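Local coordinates for GDSL-like Lipase (Parabacteroides distasonis, PDB 3P94), which probably hydrolyses ester bonds of lipids such as lysophospholipids, as a serine hydrolase of the GDSL-like (SGNH) family, at residues A[25-30]-A[77-82]; A[34-39]-A[186-191]; A[119-124]-A[158-163]. All blocks are in the same frame, centred on the assembly; numbering follows the deposited sequence.

Contact 1: residues A[25-30]-A[77-82]; sequences VVFMGN and AVVILA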
ATOM      1  N   VAL A  25      -6.679  12.793  -0.284  1.00 16.36           N
ATOM      2  CA  VAL A  25      -5.660  11.751  -0.177  1.00 14.28           C
ATOM      3  C   VAL A  25      -6.222  10.452  -0.719  1.00 19.31           C
ATOM      4  O   VAL A  25      -7.317  10.036  -0.328  1.00 20.45           O
ATOM      5  CB  VAL A  25      -5.145  11.548   1.287  1.00 16.92           C
ATOM      6  CG1 VAL A  25      -4.098  10.441   1.358  1.00 14.93           C
ATOM      7  CG2 VAL A  25      -4.596  12.840   1.897  1.00 16.87           C
ATOM      8  N   VAL A  26      -5.460   9.796  -1.585  1.00 14.05           N
ATOM      9  CA  VAL A  26      -5.818   8.517  -2.153  1.00 13.44           C
ATOM     10  C   VAL A  26      -4.950   7.442  -1.482  1.00 16.90           C
ATOM     11  O   VAL A  26      -3.746   7.632  -1.342  1.00 16.38           O
ATOM     12  CB  VAL A  26      -5.655   8.539  -3.697  1.00 16.77           C
ATOM     13  CG1 VAL A  26      -5.691   7.124  -4.295  1.00 15.74           C
ATOM     14  CG2 VAL A  26      -6.720   9.430  -4.341  1.00 16.97           C
ATOM     15  N   PHE A  27      -5.569   6.347  -1.035  1.00 13.76           N
ATOM     16  CA  PHE A  27      -4.856   5.204  -0.460  1.00 13.78           C
ATOM     17  C   PHE A  27      -4.727   4.149  -1.554  1.00 18.30           C
ATOM     18  O   PHE A  27      -5.730   3.556  -1.972  1.00 18.29           O
ATOM     19  CB  PHE A  27      -5.578   4.639   0.787  1.00 15.38           C
ATOM     20  CG  PHE A  27      -5.281   5.359   2.089  1.00 16.87           C
ATOM     21  CD1 PHE A  27      -5.587   6.703   2.244  1.00 20.12           C
ATOM     22  CD2 PHE A  27      -4.739   4.676   3.173  1.00 17.63           C
ATOM     23  CE1 PHE A  27      -5.299   7.365   3.438  1.00 21.74           C
ATOM     24  CE2 PHE A  27      -4.484   5.327   4.377  1.00 20.93           C
ATOM     25  CZ  PHE A  27      -4.774   6.666   4.506  1.00 20.28           C
HETATM   26  N   MSE A  28      -3.499   3.967  -2.048  1.00 15.62           N
HETATM   27  CA  MSE A  28      -3.160   2.993  -3.090  1.00 15.30           C
HETATM   28  C   MSE A  28      -2.603   1.750  -2.389  1.00 20.25           C
HETATM   29  O   MSE A  28      -1.716   1.856  -1.526  1.00 20.21           O
HETATM   30  CB  MSE A  28      -2.151   3.655  -4.080  1.00 17.62           C
HETATM   31  CG  MSE A  28      -1.572   2.738  -5.146  1.00 24.41           C
HETATM   32 SE   MSE A  28      -2.937   1.731  -6.152  0.75 32.62          SE
HETATM   33  CE  MSE A  28      -4.078   3.072  -6.659  1.00 27.46           C
ATOM     34  N   GLY A  29      -3.156   0.588  -2.719  1.00 18.01           N
ATOM     35  CA  GLY A  29      -2.691  -0.636  -2.099  1.00 17.15           C
ATOM     36  C   GLY A  29      -3.286  -1.938  -2.583  1.00 19.52           C
ATOM     37  O   GLY A  29      -3.982  -2.015  -3.604  1.00 18.42           O
ATOM     38  N   ASN A  30      -2.973  -2.972  -1.825  1.00 16.42           N
ATOM     39  CA  ASN A  30      -3.346  -4.359  -2.058  1.00 16.18           C
ATOM     40  C   ASN A  30      -4.473  -4.797  -1.101  1.00 18.17           C
ATOM     41  O   ASN A  30      -5.344  -3.985  -0.773  1.00 15.53           O
ATOM     42  CB  ASN A  30      -2.098  -5.232  -1.901  1.00 19.98           C
ATOM     43  CG  ASN A  30      -1.311  -5.013  -0.615  1.00 31.16           C
ATOM     44  OD1 ASN A  30      -1.860  -4.844   0.494  1.00 28.52           O
ATOM     45  ND2 ASN A  30      -0.001  -5.035  -0.738  1.00 14.00           N
ATOM     46  N   ALA A  77      -2.152  14.197  -2.014  1.00 15.35           N
ATOM     47  CA  ALA A  77      -1.184  13.147  -1.694  1.00 14.55           C
ATOM     48  C   ALA A  77      -1.706  11.753  -2.008  1.00 17.06           C
ATOM     49  O   ALA A  77      -2.908  11.551  -2.144  1.00 16.86           O
ATOM     50  CB  ALA A  77      -0.801  13.229  -0.222  1.00 15.19           C
ATOM     51  N   VAL A  78      -0.788  10.794  -2.120  1.00 12.55           N
ATOM     52  CA  VAL A  78      -1.102   9.380  -2.305  1.00 12.36           C
ATOM     53  C   VAL A  78      -0.343   8.603  -1.208  1.00 16.40           C
ATOM     54  O   VAL A  78       0.843   8.852  -0.964  1.00 17.10           O
ATOM     55  CB  VAL A  78      -0.834   8.833  -3.744  1.00 15.60           C
ATOM     56  CG1 VAL A  78       0.638   9.007  -4.172  1.00 14.65           C
ATOM     57  CG2 VAL A  78      -1.296   7.373  -3.886  1.00 15.07           C
ATOM     58  N   VAL A  79      -1.055   7.701  -0.528  1.00 12.37           N
ATOM     59  CA  VAL A  79      -0.502   6.845   0.515  1.00 11.51           C
ATOM     60  C   VAL A  79      -0.301   5.501  -0.151  1.00 16.59           C
ATOM     61  O   VAL A  79      -1.280   4.902  -0.609  1.00 16.52           O
ATOM     62  CB  VAL A  79      -1.413   6.798   1.773  1.00 15.69           C
ATOM     63  CG1 VAL A  79      -0.943   5.739   2.766  1.00 15.62           C
ATOM     64  CG2 VAL A  79      -1.464   8.158   2.449  1.00 16.52           C
ATOM     65  N   ILE A  80       0.970   5.056  -0.279  1.00 13.77           N
ATOM     66  CA  ILE A  80       1.244   3.794  -0.957  1.00 13.83           C
ATOM     67  C   ILE A  80       1.703   2.721   0.036  1.00 16.91           C
ATOM     68  O   ILE A  80       2.708   2.895   0.715  1.00 16.57           O
ATOM     69  CB  ILE A  80       2.283   3.964  -2.120  1.00 17.36           C
ATOM     70  CG1 ILE A  80       1.818   5.020  -3.157  1.00 17.17           C
ATOM     71  CG2 ILE A  80       2.599   2.600  -2.796  1.00 18.05           C
ATOM     72  CD1 ILE A  80       2.929   5.515  -4.145  1.00 22.96           C
ATOM     73  N   LEU A  81       0.979   1.601   0.070  1.00 14.95           N
ATOM     74  CA  LEU A  81       1.327   0.425   0.848  1.00 16.01           C
ATOM     75  C   LEU A  81       1.271  -0.749  -0.119  1.00 17.63           C
ATOM     76  O   LEU A  81       0.191  -1.204  -0.477  1.00 15.73           O
ATOM     77  CB  LEU A  81       0.423   0.233   2.081  1.00 16.30           C
ATOM     78  CG  LEU A  81       0.640  -1.078   2.888  1.00 20.99           C
ATOM     79  CD1 LEU A  81       2.061  -1.173   3.445  1.00 19.90           C
ATOM     80  CD2 LEU A  81      -0.362  -1.166   4.017  1.00 23.31           C
ATOM     81  N   ALA A  82       2.445  -1.177  -0.599  1.00 16.59           N
ATOM     82  CA  ALA A  82       2.542  -2.201  -1.635  1.00 16.93           C
ATOM     83  C   ALA A  82       3.867  -2.955  -1.593  1.00 19.56           C
ATOM     84  O   ALA A  82       4.860  -2.437  -1.097  1.00 18.66           O
ATOM     85  CB  ALA A  82       2.394  -1.532  -3.001  1.00 17.45           C
TER
HETATM   86  O   HOH W   1      -2.057  -2.226   0.887  1.00 20.16           O
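The flat ring of F27 lies directly against V79 of the neighbouring strand. V79 CB stands 4.0 Å from the ring centroid of F27 and only 4° off the ring normal, a CH-pi contact made almost exactly over the centre. Both side chains rise from the sheet in the same direction, side by side. With V79 CG1 anti to its own N (chi1 171°), the two methyls spread over different parts of the ring: V79 CG1 faces F27 CE2 at 3.9 Å, and V79 CG2 lies by F27 CE1 at 4.0 Å. That second methyl also meets V25 CG1 at 3.7 Å, the two valines crossing obliquely. V25, F27, V79 and L81 thus make one hydrophobic face, and helix 185-202 packs on it through I199, V195 and M191.

Strands 23-29 and 75-81 run parallel at the middle of the flavodoxin-like sheet. Four backbone bonds join them: V26 N to A77 O, V79 N to V26 O, M28 N to V79 O and L81 N to M28 O.

On the other face V78 CG2 touches M28 CB at 3.8 Å. M28, a selenomethionine, then bends at chi2 and chi3 and carries its selenium away from V78 and I80, toward R65, D69 and V70 of helix 59-71.

Beyond the L81 N to M28 O bond, a water bridges the two segments. It accepts from N30 N and donates to N30 OD1 at 2.7 Å and to L81 O at 2.8 Å. N30 OD1 also accepts from I32 N, capping the helix that starts with S31, the probable nucleophile of a Ser-His-Asp triad.

Contact 2: residues A[34-39]-A[186-191]; sequences DGWWPA and EGYKIM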
ATOM      1  N   ASP A  34      -7.438  -2.963   0.863  1.00 14.56           N
ATOM      2  CA  ASP A  34      -8.784  -3.466   0.506  1.00 14.72           C
ATOM      3  C   ASP A  34      -9.562  -4.041   1.735  1.00 19.19           C
ATOM      4  O   ASP A  34     -10.791  -4.010   1.758  1.00 18.71           O
ATOM      5  CB  ASP A  34      -8.703  -4.524  -0.612  1.00 15.57           C
ATOM      6  CG  ASP A  34      -9.929  -4.621  -1.515  1.00 22.39           C
ATOM      7  OD1 ASP A  34     -10.899  -3.858  -1.296  1.00 21.26           O
ATOM      8  OD2 ASP A  34      -9.897  -5.419  -2.469  1.00 25.94           O
ATOM      9  N   GLY A  35      -8.843  -4.521   2.748  1.00 17.83           N
ATOM     10  CA  GLY A  35      -9.447  -5.076   3.954  1.00 17.38           C
ATOM     11  C   GLY A  35      -9.801  -4.052   5.015  1.00 20.64           C
ATOM     12  O   GLY A  35     -10.438  -4.384   6.021  1.00 20.35           O
ATOM     13  N   TRP A  36      -9.395  -2.799   4.804  1.00 15.95           N
ATOM     14  CA  TRP A  36      -9.614  -1.727   5.758  1.00 15.58           C
ATOM     15  C   TRP A  36     -11.092  -1.347   5.867  1.00 17.91           C
ATOM     16  O   TRP A  36     -11.573  -1.233   6.996  1.00 18.03           O
ATOM     17  CB  TRP A  36      -8.762  -0.496   5.413  1.00 14.19           C
ATOM     18  CG  TRP A  36      -8.331   0.329   6.601  1.00 15.67           C
ATOM     19  CD1 TRP A  36      -9.038   0.569   7.746  1.00 19.14           C
ATOM     20  CD2 TRP A  36      -7.093   1.037   6.738  1.00 15.15           C
ATOM     21  NE1 TRP A  36      -8.296   1.343   8.606  1.00 18.10           N
ATOM     22  CE2 TRP A  36      -7.094   1.642   8.013  1.00 19.45           C
ATOM     23  CE3 TRP A  36      -5.950   1.165   5.930  1.00 16.22           C
ATOM     24  CZ2 TRP A  36      -6.003   2.389   8.490  1.00 18.84           C
ATOM     25  CZ3 TRP A  36      -4.878   1.928   6.388  1.00 17.67           C
ATOM     26  CH2 TRP A  36      -4.914   2.539   7.646  1.00 18.60           C
ATOM     27  N   TRP A  37     -11.812  -1.157   4.730  1.00 14.19           N
ATOM     28  CA  TRP A  37     -13.244  -0.787   4.765  1.00 14.65           C
ATOM     29  C   TRP A  37     -14.102  -1.852   5.524  1.00 17.84           C
ATOM     30  O   TRP A  37     -14.810  -1.436   6.430  1.00 15.13           O
ATOM     31  CB  TRP A  37     -13.817  -0.514   3.364  1.00 13.03           C
ATOM     32  CG  TRP A  37     -15.254  -0.077   3.392  1.00 14.61           C
ATOM     33  CD1 TRP A  37     -15.719   1.196   3.521  1.00 17.75           C
ATOM     34  CD2 TRP A  37     -16.415  -0.926   3.333  1.00 14.95           C
ATOM     35  NE1 TRP A  37     -17.096   1.196   3.563  1.00 18.11           N
ATOM     36  CE2 TRP A  37     -17.550  -0.091   3.440  1.00 19.77           C
ATOM     37  CE3 TRP A  37     -16.606  -2.313   3.187  1.00 16.20           C
ATOM     38  CZ2 TRP A  37     -18.859  -0.599   3.426  1.00 19.70           C
ATOM     39  CZ3 TRP A  37     -17.898  -2.809   3.149  1.00 18.16           C
ATOM     40  CH2 TRP A  37     -19.007  -1.960   3.259  1.00 19.60           C
ATOM     41  N   PRO A  38     -14.029  -3.188   5.263  1.00 15.95           N
ATOM     42  CA  PRO A  38     -14.848  -4.118   6.058  1.00 17.58           C
ATOM     43  C   PRO A  38     -14.549  -4.064   7.567  1.00 22.47           C
ATOM     44  O   PRO A  38     -15.458  -4.255   8.368  1.00 20.86           O
ATOM     45  CB  PRO A  38     -14.531  -5.499   5.470  1.00 19.33           C
ATOM     46  CG  PRO A  38     -13.360  -5.330   4.615  1.00 22.72           C
ATOM     47  CD  PRO A  38     -13.273  -3.904   4.205  1.00 18.16           C
ATOM     48  N   ALA A  39     -13.289  -3.760   7.952  1.00 19.51           N
ATOM     49  CA  ALA A  39     -12.878  -3.657   9.348  1.00 19.28           C
ATOM     50  C   ALA A  39     -13.379  -2.346  10.001  1.00 22.20           C
ATOM     51  O   ALA A  39     -13.764  -2.366  11.172  1.00 22.72           O
ATOM     52  CB  ALA A  39     -11.357  -3.740   9.450  1.00 19.64           C
ATOM     53  N   GLU A 186      -7.714  -4.429  15.419  1.00 22.53           N
ATOM     54  CA  GLU A 186      -6.677  -3.997  16.362  1.00 23.00           C
ATOM     55  C   GLU A 186      -5.441  -3.489  15.605  1.00 24.26           C
ATOM     56  O   GLU A 186      -4.881  -2.455  15.972  1.00 23.99           O
ATOM     57  CB  GLU A 186      -6.291  -5.140  17.315  1.00 25.57           C
ATOM     58  CG  GLU A 186      -5.512  -4.677  18.543  1.00 39.59           C
ATOM     59  CD  GLU A 186      -5.211  -5.738  19.586  1.00 60.29           C
ATOM     60  OE1 GLU A 186      -6.051  -6.647  19.775  1.00 65.08           O
ATOM     61  OE2 GLU A 186      -4.147  -5.642  20.238  1.00 53.20           O
ATOM     62  N   GLY A 187      -5.059  -4.203  14.548  1.00 17.41           N
ATOM     63  CA  GLY A 187      -3.927  -3.825  13.719  1.00 15.71           C
ATOM     64  C   GLY A 187      -4.224  -2.570  12.940  1.00 17.60           C
ATOM     65  O   GLY A 187      -3.390  -1.669  12.896  1.00 18.71           O
ATOM     66  N   TYR A 188      -5.444  -2.470  12.366  1.00 14.48           N
ATOM     67  CA  TYR A 188      -5.852  -1.284  11.598  1.00 13.44           C
ATOM     68  C   TYR A 188      -5.882  -0.027  12.460  1.00 17.67           C
ATOM     69  O   TYR A 188      -5.603   1.052  11.944  1.00 17.38           O
ATOM     70  CB  TYR A 188      -7.216  -1.491  10.925  1.00 14.20           C
ATOM     71  CG  TYR A 188      -7.129  -2.289   9.642  1.00 15.08           C
ATOM     72  CD1 TYR A 188      -6.355  -1.844   8.571  1.00 15.67           C
ATOM     73  CD2 TYR A 188      -7.789  -3.504   9.509  1.00 16.48           C
ATOM     74  CE1 TYR A 188      -6.261  -2.578   7.392  1.00 12.84           C
ATOM     75  CE2 TYR A 188      -7.709  -4.247   8.331  1.00 17.35           C
ATOM     76  CZ  TYR A 188      -6.944  -3.777   7.274  1.00 21.27           C
ATOM     77  OH  TYR A 188      -6.861  -4.512   6.118  1.00 20.45           O
ATOM     78  N   LYS A 189      -6.212  -0.160  13.760  1.00 15.04           N
ATOM     79  CA  LYS A 189      -6.253   0.977  14.680  1.00 15.78           C
ATOM     80  C   LYS A 189      -4.834   1.492  14.970  1.00 19.90           C
ATOM     81  O   LYS A 189      -4.646   2.711  15.070  1.00 20.47           O
ATOM     82  CB  LYS A 189      -7.022   0.624  15.968  1.00 19.01           C
ATOM     83  CG  LYS A 189      -8.549   0.531  15.760  1.00 26.20           C
ATOM     84  CD  LYS A 189      -9.209   1.918  15.635  1.00 36.30           C
ATOM     85  CE  LYS A 189     -10.517   1.907  14.886  1.00 43.82           C
ATOM     86  NZ  LYS A 189     -11.015   3.290  14.669  1.00 47.42           N
ATOM     87  N   ILE A 190      -3.828   0.582  15.043  1.00 16.71           N
ATOM     88  CA  ILE A 190      -2.412   0.982  15.202  1.00 16.49           C
ATOM     89  C   ILE A 190      -2.013   1.778  13.950  1.00 18.00           C
ATOM     90  O   ILE A 190      -1.460   2.873  14.044  1.00 17.76           O
ATOM     91  CB  ILE A 190      -1.466  -0.248  15.437  1.00 20.20           C
ATOM     92  CG1 ILE A 190      -1.667  -0.846  16.845  1.00 22.29           C
ATOM     93  CG2 ILE A 190       0.030   0.113  15.191  1.00 19.13           C
ATOM     94  CD1 ILE A 190      -1.049  -2.186  17.054  1.00 32.07           C
HETATM   95  N   MSE A 191      -2.335   1.226  12.781  1.00 12.88           N
HETATM   96  CA  MSE A 191      -2.040   1.840  11.489  1.00 10.50           C
HETATM   97  C   MSE A 191      -2.702   3.207  11.330  1.00 18.65           C
HETATM   98  O   MSE A 191      -2.036   4.150  10.893  1.00 19.43           O
HETATM   99  CB  MSE A 191      -2.476   0.916  10.353  1.00 10.75           C
HETATM  100  CG  MSE A 191      -1.614  -0.333  10.237  1.00 13.79           C
HETATM  101 SE   MSE A 191      -2.475  -1.618   9.084  0.75 16.26          SE
HETATM  102  CE  MSE A 191      -2.289  -0.739   7.418  1.00 12.22           C
TER
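W36 and Y188 share an aromatic stack. The five-membered ring of the tryptophan and the tyrosine ring have centroids 4.2 Å apart, their planes inclined by 30°, a face-to-face stack that is not quite parallel. The fit is tightest where Y188 CD1 comes within 3.5 Å of W36 CD2, over one face of the indole. Y188 has its CG anti to the carbonyl carbon (chi1 -80°), which sends the ring out from helix 185-202 to this meeting.

Two CH-pi contacts reinforce the stack. W36 CA sits over a face of the Y188 ring, 4.0 Å from its centroid, while Y188 CB lies off-centre over the indole. Farther along, the selenium of M191 is a loose Met-aromatic partner, above the six-membered ring of W36 at 5.2 Å from its centroid.

Plain apolar packing fills in the rest. A39 CB presses on Y188 CD2 at 3.6 Å, and M191 CE reaches W36 CZ3 at 3.9 Å.

The polar links run to residues outside the two segments. The hydroxyl of Y188, tucked against the backbone of G35 and W36, donates to I32 O. K189 NZ forms salt bridges with both E192 and D40, the second joining its helix to the residue just past A39.

F43 and F44 also meet the W36 ring, giving an aromatic cluster. It fastens the short helices that follow the GDSL-type serine loop to the C-terminal helix of an SGNH hydrolase fold, near the probable catalytic triad.

Contact 3: residues A[119-124]-A[158-163]; sequences FCSVLP and YVDYHS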
ATOM      1  N   PHE A 119       5.024   7.095   1.529  1.00 17.18           N
ATOM      2  CA  PHE A 119       5.353   5.678   1.444  1.00 16.21           C
ATOM      3  C   PHE A 119       5.150   5.000   2.783  1.00 19.89           C
ATOM      4  O   PHE A 119       5.529   5.554   3.818  1.00 18.49           O
ATOM      5  CB  PHE A 119       6.812   5.476   0.981  1.00 18.50           C
ATOM      6  CG  PHE A 119       7.007   5.372  -0.514  1.00 19.27           C
ATOM      7  CD1 PHE A 119       6.388   4.365  -1.244  1.00 21.85           C
ATOM      8  CD2 PHE A 119       7.861   6.243  -1.180  1.00 20.94           C
ATOM      9  CE1 PHE A 119       6.568   4.274  -2.630  1.00 22.41           C
ATOM     10  CE2 PHE A 119       8.050   6.139  -2.566  1.00 22.52           C
ATOM     11  CZ  PHE A 119       7.401   5.158  -3.279  1.00 20.29           C
ATOM     12  N   CYS A 120       4.571   3.784   2.761  1.00 16.44           N
ATOM     13  CA  CYS A 120       4.356   2.977   3.959  1.00 15.91           C
ATOM     14  C   CYS A 120       5.274   1.783   3.955  1.00 17.98           C
ATOM     15  O   CYS A 120       5.430   1.125   2.927  1.00 15.87           O
ATOM     16  CB  CYS A 120       2.903   2.522   4.062  1.00 16.23           C
ATOM     17  SG  CYS A 120       1.703   3.872   4.123  1.00 20.48           S
ATOM     18  N   SER A 121       5.796   1.442   5.139  1.00 16.10           N
ATOM     19  CA  SER A 121       6.582   0.234   5.348  1.00 16.00           C
ATOM     20  C   SER A 121       5.708  -0.955   5.043  1.00 19.88           C
ATOM     21  O   SER A 121       4.561  -0.984   5.501  1.00 19.01           O
ATOM     22  CB  SER A 121       7.022   0.152   6.809  1.00 20.35           C
ATOM     23  OG  SER A 121       5.894  -0.042   7.650  1.00 22.82           O
ATOM     24  N   VAL A 122       6.232  -1.939   4.305  1.00 17.43           N
ATOM     25  CA  VAL A 122       5.508  -3.187   4.066  1.00 16.26           C
ATOM     26  C   VAL A 122       5.326  -3.811   5.459  1.00 19.02           C
ATOM     27  O   VAL A 122       6.250  -3.752   6.283  1.00 17.23           O
ATOM     28  CB  VAL A 122       6.251  -4.111   3.057  1.00 20.16           C
ATOM     29  CG1 VAL A 122       5.537  -5.451   2.895  1.00 20.00           C
ATOM     30  CG2 VAL A 122       6.403  -3.425   1.699  1.00 19.54           C
ATOM     31  N   LEU A 123       4.116  -4.317   5.752  1.00 14.59           N
ATOM     32  CA  LEU A 123       3.824  -4.895   7.061  1.00 14.53           C
ATOM     33  C   LEU A 123       4.674  -6.157   7.327  1.00 18.86           C
ATOM     34  O   LEU A 123       5.059  -6.860   6.380  1.00 16.83           O
ATOM     35  CB  LEU A 123       2.332  -5.225   7.187  1.00 14.15           C
ATOM     36  CG  LEU A 123       1.444  -4.203   7.907  1.00 20.07           C
ATOM     37  CD1 LEU A 123       1.524  -2.824   7.272  1.00 21.15           C
ATOM     38  CD2 LEU A 123      -0.000  -4.662   7.940  1.00 21.19           C
ATOM     39  N   PRO A 124       4.964  -6.460   8.616  1.00 16.10           N
ATOM     40  CA  PRO A 124       5.679  -7.710   8.926  1.00 16.14           C
ATOM     41  C   PRO A 124       4.871  -8.924   8.454  1.00 19.25           C
ATOM     42  O   PRO A 124       3.640  -8.887   8.449  1.00 18.50           O
ATOM     43  CB  PRO A 124       5.788  -7.692  10.455  1.00 18.76           C
ATOM     44  CG  PRO A 124       5.480  -6.315  10.871  1.00 22.42           C
ATOM     45  CD  PRO A 124       4.571  -5.746   9.850  1.00 17.59           C
ATOM     46  N   TYR A 158       7.841   8.778   5.311  1.00 17.99           N
ATOM     47  CA  TYR A 158       7.868   7.321   5.465  1.00 17.75           C
ATOM     48  C   TYR A 158       7.023   6.943   6.687  1.00 22.27           C
ATOM     49  O   TYR A 158       7.235   7.480   7.774  1.00 23.89           O
ATOM     50  CB  TYR A 158       9.311   6.794   5.584  1.00 19.60           C
ATOM     51  CG  TYR A 158       9.423   5.288   5.743  1.00 22.07           C
ATOM     52  CD1 TYR A 158       9.256   4.436   4.653  1.00 24.00           C
ATOM     53  CD2 TYR A 158       9.756   4.718   6.974  1.00 22.82           C
ATOM     54  CE1 TYR A 158       9.379   3.051   4.790  1.00 24.54           C
ATOM     55  CE2 TYR A 158       9.898   3.339   7.120  1.00 23.56           C
ATOM     56  CZ  TYR A 158       9.713   2.510   6.025  1.00 29.27           C
ATOM     57  OH  TYR A 158       9.874   1.155   6.168  1.00 27.51           O
ATOM     58  N   VAL A 159       6.034   6.067   6.490  1.00 17.66           N
ATOM     59  CA  VAL A 159       5.119   5.611   7.537  1.00 16.63           C
ATOM     60  C   VAL A 159       5.617   4.252   8.014  1.00 19.28           C
ATOM     61  O   VAL A 159       5.523   3.264   7.273  1.00 16.49           O
ATOM     62  CB  VAL A 159       3.649   5.576   7.019  1.00 19.78           C
ATOM     63  CG1 VAL A 159       2.703   4.966   8.039  1.00 19.51           C
ATOM     64  CG2 VAL A 159       3.172   6.966   6.632  1.00 19.59           C
ATOM     65  N   ASP A 160       6.160   4.203   9.240  1.00 16.59           N
ATOM     66  CA  ASP A 160       6.722   2.969   9.768  1.00 16.48           C
ATOM     67  C   ASP A 160       5.701   2.139  10.570  1.00 20.28           C
ATOM     68  O   ASP A 160       5.756   2.048  11.812  1.00 19.96           O
ATOM     69  CB  ASP A 160       7.983   3.248  10.595  1.00 18.97           C
ATOM     70  CG  ASP A 160       8.850   2.027  10.881  1.00 22.86           C
ATOM     71  OD1 ASP A 160       8.498   0.919  10.416  1.00 23.57           O
ATOM     72  OD2 ASP A 160       9.889   2.186  11.539  1.00 23.79           O
ATOM     73  N   TYR A 161       4.825   1.448   9.834  1.00 15.69           N
ATOM     74  CA  TYR A 161       3.892   0.500  10.442  1.00 15.55           C
ATOM     75  C   TYR A 161       4.643  -0.687  11.035  1.00 19.02           C
ATOM     76  O   TYR A 161       4.266  -1.194  12.090  1.00 18.36           O
ATOM     77  CB  TYR A 161       2.929  -0.068   9.385  1.00 15.89           C
ATOM     78  CG  TYR A 161       1.954   0.875   8.723  1.00 16.23           C
ATOM     79  CD1 TYR A 161       1.256   1.820   9.468  1.00 17.96           C
ATOM     80  CD2 TYR A 161       1.598   0.710   7.388  1.00 16.96           C
ATOM     81  CE1 TYR A 161       0.284   2.629   8.879  1.00 18.26           C
ATOM     82  CE2 TYR A 161       0.625   1.504   6.792  1.00 17.91           C
ATOM     83  CZ  TYR A 161      -0.033   2.460   7.542  1.00 22.17           C
ATOM     84  OH  TYR A 161      -0.988   3.239   6.949  1.00 23.54           O
ATOM     85  N   HIS A 162       5.665  -1.167  10.295  1.00 15.07           N
ATOM     86  CA  HIS A 162       6.458  -2.370  10.574  1.00 15.02           C
ATOM     87  C   HIS A 162       7.054  -2.386  11.990  1.00 21.18           C
ATOM     88  O   HIS A 162       6.840  -3.366  12.705  1.00 21.89           O
ATOM     89  CB  HIS A 162       7.573  -2.542   9.512  1.00 15.54           C
ATOM     90  CG  HIS A 162       8.229  -3.894   9.545  1.00 18.97           C
ATOM     91  ND1 HIS A 162       9.160  -4.223  10.516  1.00 20.71           N
ATOM     92  CD2 HIS A 162       8.060  -4.960   8.725  1.00 19.73           C
ATOM     93  CE1 HIS A 162       9.520  -5.476  10.264  1.00 19.73           C
ATOM     94  NE2 HIS A 162       8.894  -5.960   9.194  1.00 19.43           N
ATOM     95  N   SER A 163       7.777  -1.321  12.409  1.00 18.23           N
ATOM     96  CA  SER A 163       8.375  -1.280  13.748  1.00 18.73           C
ATOM     97  C   SER A 163       7.318  -1.296  14.865  1.00 23.57           C
ATOM     98  O   SER A 163       7.561  -1.868  15.936  1.00 23.53           O
ATOM     99  CB  SER A 163       9.271  -0.057  13.904  1.00 22.11           C
ATOM    100  OG  SER A 163      10.326  -0.102  12.956  1.00 29.96           O
TER
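Y161 packs against C120, S121 and L123, where strand 116-120 gives way to loop. Its CB starts beside S121 OG at 3.4 Å and L123 CD1 at 3.7 Å. With Y161 CG anti to the carbonyl carbon (chi1 -65°), the ring then slants back toward C120: CD2 meets L123 CD1 at 3.5 Å, the leucine and tyrosine chains slanting across one another, with S121 O at the ring edge. CE2 packs against both CB and SG of C120. At the tip, OH has the same sulfur 4.0 Å away, and the sulfur lies oblique to the ring as a whole. V159 CG1, from the same segment, lies over one ring face near its rim.

S121 is held through both its backbone N and its OG. Its N donates to V159 O, continuing the strand pairing begun by V159 N to F119 O, and its OG accepts from H162 N at 2.9 Å with an N-H...O angle of 160°. OG also makes a weak bond back to V159 O. Next to it, P124 CG lies over a face of the H162 imidazole, and V122 O sits in plane at the ring edge, 3.3 Å from H162 CD2.

D160 is the N-cap of helix 161-165, its OD1 accepting from S163 N and its OD2 from S163 OG. An alanine here removes the carboxylate, which would probably leave S163 N at the helix start without its cap and S163 OG free to turn.

Strands 116-120 and 157-159 are the parallel pair of a beta-alpha-beta crossover through helix 137-153, at one edge of the flavodoxin-like sheet.

From the N terminus, residues 25-30 come first and 34-39 follow after three residues. Contact 1 closes when the chain returns at 77-82, so the loop it closes crosses that of contact 2, which stays open until 186-191. Contact 3 opens at 119-124, after contact 1 has closed, and shuts at 158-163, entirely inside the loop of contact 2. Contacts 1 and 3 belong to one sheet: strands 75-81 and 116-120 are neighbours, and I80 O probably bonds to C120 N. Contact 2 lies beside both, where M191 packs against L81 and L123 and W36 reaches F27, tying the C-terminal helix to the sheet.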